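Local coordinates for tryptophan--tRNA ligase (Mycoplasma pneumoniae, PDB 2YY5), which probably joins tryptophan to its cognate tRNA at the expense of ATP, working as a homodimeric class I aminoacyl-tRNA synthetase, at residues 21-26 / 255-260; 27-32 / 36-41; 63-68 / 78-83. The protein carries 1 engineered substitution. All coordinates share one frame; numbering follows the deposited sequence.

Contact 1: residues 21-26 / 255-260. With WSA (5'-O-[(L-tryptophylamino)sulfonyl]adenosine), chain J.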
loop_
_atom_site.group_PDB
_atom_site.type_symbol
_atom_site.label_atom_id
_atom_site.label_comp_id
_atom_site.label_asym_id
_atom_site.label_seq_id
_atom_site.Cartn_x
_atom_site.Cartn_y
_atom_site.Cartn_z
ATOM N N ASN B 21 23.089 -11.531 8.886
ATOM C CA ASN B 21 22.364 -10.370 9.395
ATOM C C ASN B 21 23.183 -9.653 10.458
ATOM O O ASN B 21 23.280 -8.420 10.447
ATOM C CB ASN B 21 21.034 -10.795 10.009
ATOM C CG ASN B 21 20.161 -11.558 9.037
ATOM O OD1 ASN B 21 19.881 -11.082 7.938
ATOM N ND2 ASN B 21 19.722 -12.748 9.440
ATOM N N TYR B 22 23.772 -10.432 11.368
ATOM C CA TYR B 22 24.570 -9.868 12.452
ATOM C C TYR B 22 25.758 -9.092 11.893
ATOM O O TYR B 22 25.942 -7.909 12.181
ATOM C CB TYR B 22 25.088 -10.965 13.401
ATOM C CG TYR B 22 25.850 -10.392 14.584
ATOM C CD1 TYR B 22 25.174 -9.807 15.655
ATOM C CD2 TYR B 22 27.249 -10.339 14.585
ATOM C CE1 TYR B 22 25.861 -9.173 16.690
ATOM C CE2 TYR B 22 27.950 -9.703 15.618
ATOM C CZ TYR B 22 27.242 -9.122 16.665
ATOM O OH TYR B 22 27.896 -8.469 17.675
ATOM N N LEU B 23 26.557 -9.770 11.083
ATOM C CA LEU B 23 27.727 -9.154 10.498
ATOM C C LEU B 23 27.360 -8.081 9.473
ATOM O O LEU B 23 28.070 -7.079 9.325
ATOM C CB LEU B 23 28.616 -10.242 9.873
ATOM C CG LEU B 23 29.796 -10.755 10.726
ATOM C CD1 LEU B 23 29.471 -10.662 12.208
ATOM C CD2 LEU B 23 30.144 -12.190 10.340
ATOM N N GLY B 24 26.237 -8.271 8.788
ATOM C CA GLY B 24 25.836 -7.306 7.785
ATOM C C GLY B 24 25.485 -5.921 8.293
ATOM O O GLY B 24 25.854 -4.920 7.668
ATOM N N VAL B 25 24.779 -5.854 9.422
ATOM C CA VAL B 25 24.343 -4.574 9.972
ATOM C C VAL B 25 24.315 -4.485 11.488
ATOM O O VAL B 25 24.725 -3.479 12.053
ATOM C CB VAL B 25 22.922 -4.205 9.470
ATOM C CG1 VAL B 25 22.955 -3.909 7.990
ATOM C CG2 VAL B 25 21.952 -5.353 9.746
ATOM N N MET B 26 23.808 -5.523 12.141
ATOM C CA MET B 26 23.715 -5.533 13.597
ATOM C C MET B 26 24.989 -5.139 14.329
ATOM O O MET B 26 24.969 -4.236 15.161
ATOM C CB MET B 26 23.251 -6.906 14.091
ATOM C CG MET B 26 21.795 -7.171 13.806
ATOM S SD MET B 26 21.185 -8.741 14.428
ATOM C CE MET B 26 19.604 -8.808 13.556
ATOM N N LEU B 255 35.781 -14.783 10.590
ATOM C CA LEU B 255 36.678 -14.894 11.737
ATOM C C LEU B 255 37.244 -13.511 12.088
ATOM O O LEU B 255 37.277 -13.129 13.259
ATOM C CB LEU B 255 37.835 -15.858 11.416
ATOM C CG LEU B 255 38.507 -16.677 12.535
ATOM C CD1 LEU B 255 39.980 -16.859 12.200
ATOM C CD2 LEU B 255 38.381 -15.986 13.878
ATOM N N LYS B 256 37.687 -12.767 11.075
ATOM C CA LYS B 256 38.244 -11.437 11.305
ATOM C C LYS B 256 37.237 -10.491 11.974
ATOM O O LYS B 256 37.591 -9.731 12.877
ATOM C CB LYS B 256 38.744 -10.810 9.987
ATOM C CG LYS B 256 39.449 -9.458 10.208
ATOM C CD LYS B 256 40.247 -8.959 9.002
ATOM C CE LYS B 256 39.360 -8.334 7.935
ATOM N NZ LYS B 256 40.152 -7.745 6.815
ATOM N N ALA B 257 35.988 -10.547 11.520
ATOM C CA ALA B 257 34.926 -9.705 12.054
ATOM C C ALA B 257 34.550 -10.088 13.488
ATOM O O ALA B 257 34.198 -9.228 14.300
ATOM C CB ALA B 257 33.694 -9.790 11.145
ATOM N N LEU B 258 34.624 -11.376 13.803
ATOM C CA LEU B 258 34.277 -11.838 15.141
ATOM C C LEU B 258 35.338 -11.509 16.182
ATOM O O LEU B 258 35.031 -11.347 17.359
ATOM C CB LEU B 258 34.018 -13.343 15.122
ATOM C CG LEU B 258 32.848 -13.792 14.247
ATOM C CD1 LEU B 258 32.676 -15.308 14.383
ATOM C CD2 LEU B 258 31.571 -13.063 14.666
ATOM N N LEU B 259 36.585 -11.401 15.739
ATOM C CA LEU B 259 37.685 -11.095 16.638
ATOM C C LEU B 259 37.634 -9.676 17.204
ATOM O O LEU B 259 38.245 -9.407 18.236
ATOM C CB LEU B 259 39.009 -11.339 15.922
ATOM C CG LEU B 259 39.197 -12.798 15.485
ATOM C CD1 LEU B 259 40.481 -12.950 14.686
ATOM C CD2 LEU B 259 39.213 -13.694 16.717
ATOM N N LYS B 260 36.903 -8.776 16.542
ATOM C CA LYS B 260 36.771 -7.386 16.997
ATOM C C LYS B 260 35.882 -7.351 18.238
ATOM O O LYS B 260 35.899 -6.394 19.010
ATOM C CB LYS B 260 36.103 -6.501 15.929
ATOM C CG LYS B 260 36.463 -6.804 14.491
ATOM C CD LYS B 260 35.511 -6.102 13.514
ATOM C CE LYS B 260 35.779 -4.610 13.426
ATOM N NZ LYS B 260 37.150 -4.322 12.912
HETATM C CD2 WSA J . 14.916 -2.220 5.060
HETATM C CE3 WSA J . 16.279 -2.108 5.310
HETATM C CZ3 WSA J . 16.879 -0.855 5.287
HETATM C CH2 WSA J . 16.117 0.278 5.013
HETATM C CZ2 WSA J . 14.755 0.162 4.763
HETATM C CE2 WSA J . 14.155 -1.091 4.787
HETATM N N11 WSA J . 12.898 -1.491 4.611
HETATM C CD1 WSA J . 12.827 -2.810 4.762
HETATM C CG WSA J . 14.036 -3.296 5.039
HETATM C CB WSA J . 14.377 -4.761 5.300
HETATM C CA WSA J . 15.357 -5.305 4.257
HETATM N NH3 WSA J . 14.801 -5.165 2.905
HETATM C C WSA J . 15.621 -6.784 4.553
HETATM O O WSA J . 14.791 -7.633 4.247
HETATM N NS WSA J . 16.769 -7.088 5.150
HETATM S S WSA J . 16.665 -8.550 5.864
HETATM O O1S WSA J . 15.574 -8.543 6.894
HETATM O O2S WSA J . 16.348 -9.602 4.843
HETATM O "O5'" WSA J . 17.939 -8.785 6.475
HETATM C "C5'" WSA J . 18.462 -7.791 7.362
HETATM C "C4'" WSA J . 19.831 -7.237 6.955
HETATM O "O4'" WSA J . 20.777 -8.315 6.833
HETATM C "C3'" WSA J . 19.830 -6.503 5.612
HETATM O "O3'" WSA J . 20.691 -5.362 5.686
HETATM C "C2'" WSA J . 20.440 -7.550 4.682
HETATM O "O2'" WSA J . 21.069 -6.901 3.573
HETATM C "C1'" WSA J . 21.513 -8.096 5.621
HETATM N N9 WSA J . 22.026 -9.390 5.110
HETATM C C8 WSA J . 21.268 -10.433 4.779
HETATM N N7 WSA J . 22.041 -11.452 4.416
HETATM C C5 WSA J . 23.308 -11.054 4.516
HETATM C C4 WSA J . 23.296 -9.735 4.949
HETATM N N3 WSA J . 24.464 -9.096 5.129
HETATM C C2 WSA J . 25.612 -9.712 4.900
HETATM N N1 WSA J . 25.655 -10.967 4.489
HETATM C C6 WSA J . 24.529 -11.667 4.289
HETATM N N6 WSA J . 24.576 -12.937 3.890
#

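Contact 2: residues 27-32 / 36-41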
loop_
_atom_site.group_PDB
_atom_site.type_symbol
_atom_site.label_atom_id
_atom_site.label_comp_id
_atom_site.label_asym_id
_atom_site.label_seq_id
_atom_site.Cartn_x
_atom_site.Cartn_y
_atom_site.Cartn_z
ATOM N N GLN B 27 26.093 -5.815 14.024
ATOM C CA GLN B 27 27.377 -5.541 14.672
ATOM C C GLN B 27 27.831 -4.080 14.629
ATOM O O GLN B 27 28.404 -3.577 15.598
ATOM C CB GLN B 27 28.481 -6.423 14.067
ATOM C CG GLN B 27 29.894 -5.936 14.381
ATOM C CD GLN B 27 30.978 -6.790 13.763
ATOM O OE1 GLN B 27 31.348 -7.827 14.308
ATOM N NE2 GLN B 27 31.490 -6.361 12.612
ATOM N N SER B 28 27.587 -3.402 13.514
ATOM C CA SER B 28 28.012 -2.015 13.386
ATOM C C SER B 28 27.011 -1.034 13.981
ATOM O O SER B 28 27.241 0.175 13.985
ATOM C CB SER B 28 28.254 -1.676 11.915
ATOM O OG SER B 28 27.054 -1.750 11.183
ATOM N N LEU B 29 25.907 -1.560 14.490
ATOM C CA LEU B 29 24.860 -0.740 15.092
ATOM C C LEU B 29 25.375 0.035 16.296
ATOM O O LEU B 29 24.941 1.151 16.553
ATOM C CB LEU B 29 23.704 -1.634 15.526
ATOM C CG LEU B 29 22.336 -1.363 14.919
ATOM C CD1 LEU B 29 22.450 -1.020 13.443
ATOM C CD2 LEU B 29 21.475 -2.592 15.143
ATOM N N ILE B 30 26.302 -0.571 17.032
ATOM C CA ILE B 30 26.880 0.040 18.225
ATOM C C ILE B 30 27.788 1.233 17.933
ATOM O O ILE B 30 28.016 2.074 18.802
ATOM C CB ILE B 30 27.681 -1.003 19.021
ATOM C CG1 ILE B 30 26.739 -2.108 19.494
ATOM C CG2 ILE B 30 28.394 -0.342 20.193
ATOM C CD1 ILE B 30 27.452 -3.312 20.039
ATOM N N GLU B 31 28.310 1.294 16.715
ATOM C CA GLU B 31 29.183 2.382 16.306
ATOM C C GLU B 31 28.292 3.504 15.790
ATOM O O GLU B 31 28.520 4.684 16.063
ATOM C CB GLU B 31 30.118 1.915 15.187
ATOM C CG GLU B 31 30.697 0.515 15.385
ATOM C CD GLU B 31 31.667 0.120 14.279
ATOM O OE1 GLU B 31 32.140 -1.041 14.278
ATOM O OE2 GLU B 31 31.962 0.974 13.414
ATOM N N LEU B 32 27.262 3.109 15.048
ATOM C CA LEU B 32 26.313 4.045 14.461
ATOM C C LEU B 32 25.568 4.915 15.467
ATOM O O LEU B 32 25.542 6.135 15.334
ATOM C CB LEU B 32 25.307 3.287 13.580
ATOM C CG LEU B 32 25.883 2.808 12.243
ATOM C CD1 LEU B 32 24.885 1.953 11.487
ATOM C CD2 LEU B 32 26.263 4.020 11.429
ATOM N N CYS B 36 25.824 8.627 14.683
ATOM C CA CYS B 36 24.669 9.210 14.024
ATOM C C CYS B 36 23.408 9.190 14.863
ATOM O O CYS B 36 23.361 8.599 15.937
ATOM C CB CYS B 36 24.363 8.454 12.727
ATOM S SG CYS B 36 25.771 7.999 11.700
ATOM N N GLN B 37 22.392 9.871 14.348
ATOM C CA GLN B 37 21.068 9.889 14.951
ATOM C C GLN B 37 20.552 8.639 14.247
ATOM O O GLN B 37 20.241 8.675 13.053
ATOM C CB GLN B 37 20.286 11.118 14.491
ATOM C CG GLN B 37 18.808 11.079 14.833
ATOM C CD GLN B 37 18.066 12.318 14.365
ATOM O OE1 GLN B 37 16.863 12.438 14.563
ATOM N NE2 GLN B 37 18.785 13.243 13.741
ATOM N N LEU B 38 20.494 7.536 14.982
ATOM C CA LEU B 38 20.105 6.260 14.405
ATOM C C LEU B 38 18.656 5.837 14.565
ATOM O O LEU B 38 18.070 5.941 15.640
ATOM C CB LEU B 38 21.027 5.162 14.953
ATOM C CG LEU B 38 20.738 3.696 14.597
ATOM C CD1 LEU B 38 20.840 3.497 13.080
ATOM C CD2 LEU B 38 21.736 2.786 15.327
ATOM N N PHE B 39 18.098 5.354 13.461
ATOM C CA PHE B 39 16.732 4.867 13.408
ATOM C C PHE B 39 16.801 3.429 12.955
ATOM O O PHE B 39 17.434 3.122 11.943
ATOM C CB PHE B 39 15.910 5.671 12.401
ATOM C CG PHE B 39 15.437 6.987 12.928
ATOM C CD1 PHE B 39 14.325 7.053 13.758
ATOM C CD2 PHE B 39 16.112 8.163 12.609
ATOM C CE1 PHE B 39 13.890 8.271 14.264
ATOM C CE2 PHE B 39 15.687 9.388 13.108
ATOM C CZ PHE B 39 14.573 9.444 13.937
ATOM N N VAL B 40 16.158 2.552 13.716
ATOM C CA VAL B 40 16.121 1.134 13.404
ATOM C C VAL B 40 14.717 0.592 13.671
ATOM O O VAL B 40 14.101 0.916 14.691
ATOM C CB VAL B 40 17.128 0.362 14.270
ATOM C CG1 VAL B 40 17.153 -1.113 13.868
ATOM C CG2 VAL B 40 18.486 0.984 14.123
ATOM N N PHE B 41 14.206 -0.236 12.768
ATOM C CA PHE B 41 12.876 -0.785 12.970
ATOM C C PHE B 41 12.729 -2.242 12.538
ATOM O O PHE B 41 13.492 -2.754 11.709
ATOM C CB PHE B 41 11.816 0.069 12.247
ATOM C CG PHE B 41 11.953 0.075 10.746
ATOM C CD1 PHE B 41 12.824 0.961 10.110
ATOM C CD2 PHE B 41 11.221 -0.820 9.967
ATOM C CE1 PHE B 41 12.969 0.955 8.718
ATOM C CE2 PHE B 41 11.356 -0.836 8.573
ATOM C CZ PHE B 41 12.230 0.054 7.949
#

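Contact 3: residues 63-68 / 78-83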
loop_
_atom_site.group_PDB
_atom_site.type_symbol
_atom_site.label_atom_id
_atom_site.label_comp_id
_atom_site.label_asym_id
_atom_site.label_seq_id
_atom_site.Cartn_x
_atom_site.Cartn_y
_atom_site.Cartn_z
ATOM N N ASP B 63 11.179 -11.412 19.535
ATOM C CA ASP B 63 12.519 -11.980 19.536
ATOM C C ASP B 63 13.584 -11.094 18.876
ATOM O O ASP B 63 14.740 -11.086 19.306
ATOM C CB ASP B 63 12.511 -13.358 18.866
ATOM C CG ASP B 63 11.845 -14.427 19.721
ATOM O OD1 ASP B 63 11.932 -14.338 20.966
ATOM O OD2 ASP B 63 11.250 -15.367 19.147
ATOM N N LEU B 64 13.209 -10.357 17.832
ATOM C CA LEU B 64 14.171 -9.489 17.162
ATOM C C LEU B 64 14.569 -8.322 18.062
ATOM O O LEU B 64 15.744 -7.982 18.148
ATOM C CB LEU B 64 13.604 -8.948 15.845
ATOM C CG LEU B 64 14.574 -8.146 14.966
ATOM C CD1 LEU B 64 15.733 -9.022 14.512
ATOM C CD2 LEU B 64 13.836 -7.619 13.766
ATOM N N VAL B 65 13.591 -7.714 18.731
ATOM C CA VAL B 65 13.881 -6.594 19.611
ATOM C C VAL B 65 14.847 -7.022 20.698
ATOM O O VAL B 65 15.764 -6.278 21.044
ATOM C CB VAL B 65 12.608 -6.021 20.265
ATOM C CG1 VAL B 65 12.982 -4.955 21.279
ATOM C CG2 VAL B 65 11.719 -5.401 19.202
ATOM N N ARG B 66 14.649 -8.216 21.242
ATOM C CA ARG B 66 15.550 -8.705 22.271
ATOM C C ARG B 66 16.961 -8.912 21.716
ATOM O O ARG B 66 17.945 -8.574 22.373
ATOM C CB ARG B 66 15.024 -10.004 22.875
ATOM C CG ARG B 66 13.923 -9.794 23.907
ATOM C CD ARG B 66 13.724 -11.045 24.732
ATOM N NE ARG B 66 13.469 -12.211 23.893
ATOM C CZ ARG B 66 13.495 -13.464 24.331
ATOM N NH1 ARG B 66 13.251 -14.466 23.495
ATOM N NH2 ARG B 66 13.773 -13.716 25.604
ATOM N N THR B 67 17.065 -9.458 20.508
ATOM C CA THR B 67 18.372 -9.668 19.899
ATOM C C THR B 67 19.102 -8.337 19.708
ATOM O O THR B 67 20.282 -8.210 20.040
ATOM C CB THR B 67 18.251 -10.367 18.529
ATOM O OG1 THR B 67 17.739 -11.694 18.707
ATOM C CG2 THR B 67 19.610 -10.448 17.852
ATOM N N LEU B 68 18.395 -7.343 19.178
ATOM C CA LEU B 68 18.991 -6.032 18.942
ATOM C C LEU B 68 19.482 -5.387 20.233
ATOM O O LEU B 68 20.496 -4.693 20.242
ATOM C CB LEU B 68 17.992 -5.114 18.232
ATOM C CG LEU B 68 17.608 -5.582 16.825
ATOM C CD1 LEU B 68 16.612 -4.617 16.201
ATOM C CD2 LEU B 68 18.869 -5.684 15.971
ATOM N N ALA B 78 19.624 5.451 20.526
ATOM C CA ALA B 78 18.988 5.245 19.230
ATOM C C ALA B 78 17.466 5.133 19.336
ATOM O O ALA B 78 16.902 5.218 20.424
ATOM C CB ALA B 78 19.556 3.986 18.580
ATOM N N CYS B 79 16.815 4.950 18.187
ATOM C CA CYS B 79 15.366 4.806 18.110
ATOM C C CYS B 79 15.025 3.456 17.495
ATOM O O CYS B 79 15.322 3.216 16.326
ATOM C CB CYS B 79 14.762 5.908 17.244
ATOM S SG CYS B 79 12.991 5.701 16.971
ATOM N N LEU B 80 14.405 2.581 18.279
ATOM C CA LEU B 80 14.034 1.250 17.804
ATOM C C LEU B 80 12.512 1.105 17.834
ATOM O O LEU B 80 11.903 1.155 18.897
ATOM C CB LEU B 80 14.691 0.186 18.691
ATOM C CG LEU B 80 14.280 -1.283 18.528
ATOM C CD1 LEU B 80 14.585 -1.791 17.115
ATOM C CD2 LEU B 80 15.025 -2.111 19.578
ATOM N N PHE B 81 11.901 0.922 16.668
ATOM C CA PHE B 81 10.449 0.807 16.606
ATOM C C PHE B 81 9.927 -0.336 15.740
ATOM O O PHE B 81 10.693 -1.007 15.058
ATOM C CB PHE B 81 9.858 2.132 16.122
ATOM C CG PHE B 81 10.220 2.488 14.698
ATOM C CD1 PHE B 81 9.280 2.363 13.677
ATOM C CD2 PHE B 81 11.470 3.026 14.395
ATOM C CE1 PHE B 81 9.572 2.784 12.375
ATOM C CE2 PHE B 81 11.772 3.451 13.092
ATOM C CZ PHE B 81 10.820 3.332 12.083
ATOM N N LEU B 82 8.612 -0.556 15.785
ATOM C CA LEU B 82 7.977 -1.602 14.989
ATOM C C LEU B 82 7.236 -0.924 13.848
ATOM O O LEU B 82 6.278 -0.186 14.077
ATOM C CB LEU B 82 6.988 -2.412 15.831
ATOM C CG LEU B 82 6.312 -3.547 15.055
ATOM C CD1 LEU B 82 7.354 -4.612 14.780
ATOM C CD2 LEU B 82 5.144 -4.143 15.835
ATOM N N GLN B 83 7.694 -1.179 12.624
ATOM C CA GLN B 83 7.117 -0.595 11.417
ATOM C C GLN B 83 5.587 -0.483 11.416
ATOM O O GLN B 83 5.035 0.575 11.121
ATOM C CB GLN B 83 7.589 -1.398 10.193
ATOM C CG GLN B 83 7.106 -0.872 8.848
ATOM C CD GLN B 83 7.625 -1.701 7.690
ATOM O OE1 GLN B 83 7.894 -2.889 7.840
ATOM N NE2 GLN B 83 7.753 -1.083 6.523
#

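Contact 1: residues 21-26 / 255-260
This is a small, buried apolar helix-to-helix contact, in which L23 on helix 19-26 reaches A257 and L258 near the end of helix 246-259, more than two hundred residues later in the chain. The two backbones stay well apart, with the CA atoms of L23 and A257 7.4 Å from each other, and no hydrogen bond passes between the segments. L23 spans the gap with its branch point and one methyl: CG lies 4.0 Å from CB of A257. Its CD1 goes on to meet a branch of the second leucine, 4.0 Å from CD2 of L258, and these two side chains lie at about a right angle. CG of L258 stands anti to the carbonyl carbon (chi1 -62°), and with chi2 at -177° its CD2 is the branch nearer L23, although the CB of that leucine does not aim at it. Helix 19-26 carries the end of the predicted HIGH region of a class I synthetase, to which N21 belongs, and its other flank lines the adenylate site. There the bound tryptophanyl-adenylate analogue lies against G24, whose CA sits 3.5 Å from adenine N3, with no side chain to hold the base off the helix. V25 brings CG1 to 3.5 Å from the ribose O3', while its CG2 is 4.0 Å from the ribose C4'. L258 also packs on A294 and T295 of helix 284-308. L23 in turn touches I193, a predicted ATP-site residue whose backbone N is hydrogen-bonded to the ligand.

Contact 2: residues 27-32 / 36-41
L32 meets both C36 and L38 where helix 29-35 ends and the chain turns into strand 37-42. Followed outward, its side chain starts against L38: CB of L32 lies 4.0 Å from CD2 of L38. CG then stands anti to the carbonyl carbon (chi1 -74°), and at the tip CD2 of L32 comes alongside the sulfur, 4.0 Å from SG of C36. One turn earlier L29 meets the same methyl: CD2 of L38 lies 3.8 Å from O of L29 and 4.2 Å from its CG, and CD1 of L29 extends along the strand to 4.5 Å from CG2 of V40. L38 and V40 both direct their CB atoms at the helix, whereas F41, farther along the strand, touches the bound adenylate analogue. The single polar link is backbone to backbone, from N of C36 to O of L32 at 2.6 Å, with a nearly straight N-H...O angle of 167°. It is an i to i+4 bond at the helix end, where C36 is the first residue to leave helical backbone angles. At the opposite end S28 O receives both E31 N and L32 N, and S28 OG bonds back to V25 O. Strand 6-11, helices 19-26 and 29-35 and strand 37-42 form a beta-alpha-beta unit of the Rossmann-type core, with strand 37-42 beside strand 6-11. The helix is thus tied to the chain leading into the strand by one main-chain bond at the turn, and beyond it the seam is held by dispersion and the hydrophobic effect, without any side-chain polar pair.

Contact 3: residues 63-68 / 78-83
L80 pushes its forked end against helix 54-71 and divides it between two residues a turn apart. CD1 of L80 meets a methyl of the helix leucine, 3.6 Å from CD1 of L68, while its other branch, CD2 of L80, lies 3.9 Å from CG1 of V65. Both helix side chains cross obliquely over L80, whose CG is turned away from its own backbone N (chi1 171°), carrying the fork out from the strand. With the CA atoms of V65 and L80 8.1 Å apart, the side chains alone bridge the space. The polar side chains of the helix take no part in the contact. T67 OG1 and T67 N reach O of D63 from opposite faces of its carbonyl plane, and R66 NH1 forms a salt bridge with OD1 of D63 at 2.9 Å, in the plane of the guanidinium group. Helix 311-340 adds V314 against V65 and C317 against L80, so the contact is buried. A helix laid on a parallel strand that follows it, with strand 37-42 before it and next to 78-82 in the sheet, is a beta-alpha-beta crossover of the Rossmann fold that forms the catalytic domain of class I synthetases.

How the contacts relate
Contacts 2 and 3 come one after the other along the chain, and both fall between the two ends of contact 1. Contacts 2 and 3 have centres about 11 Å apart and share a parallel sheet, where strands 37-42 and 78-82 are neighbours; V40 probably exchanges backbone hydrogen bonds with C79 and F81. Contact 1 lies about 14 Å from contact 2, centre to centre, and about 19 Å from contact 3. Helix 19-26 is followed in the chain by helix 29-35, and M26 packs on L64, T67 and L68 of helix 54-71. Sheet and covering helices are thus one core, to which contact 1 attaches the later helix 246-259 through helix 19-26, whose other flank lines the adenylate site.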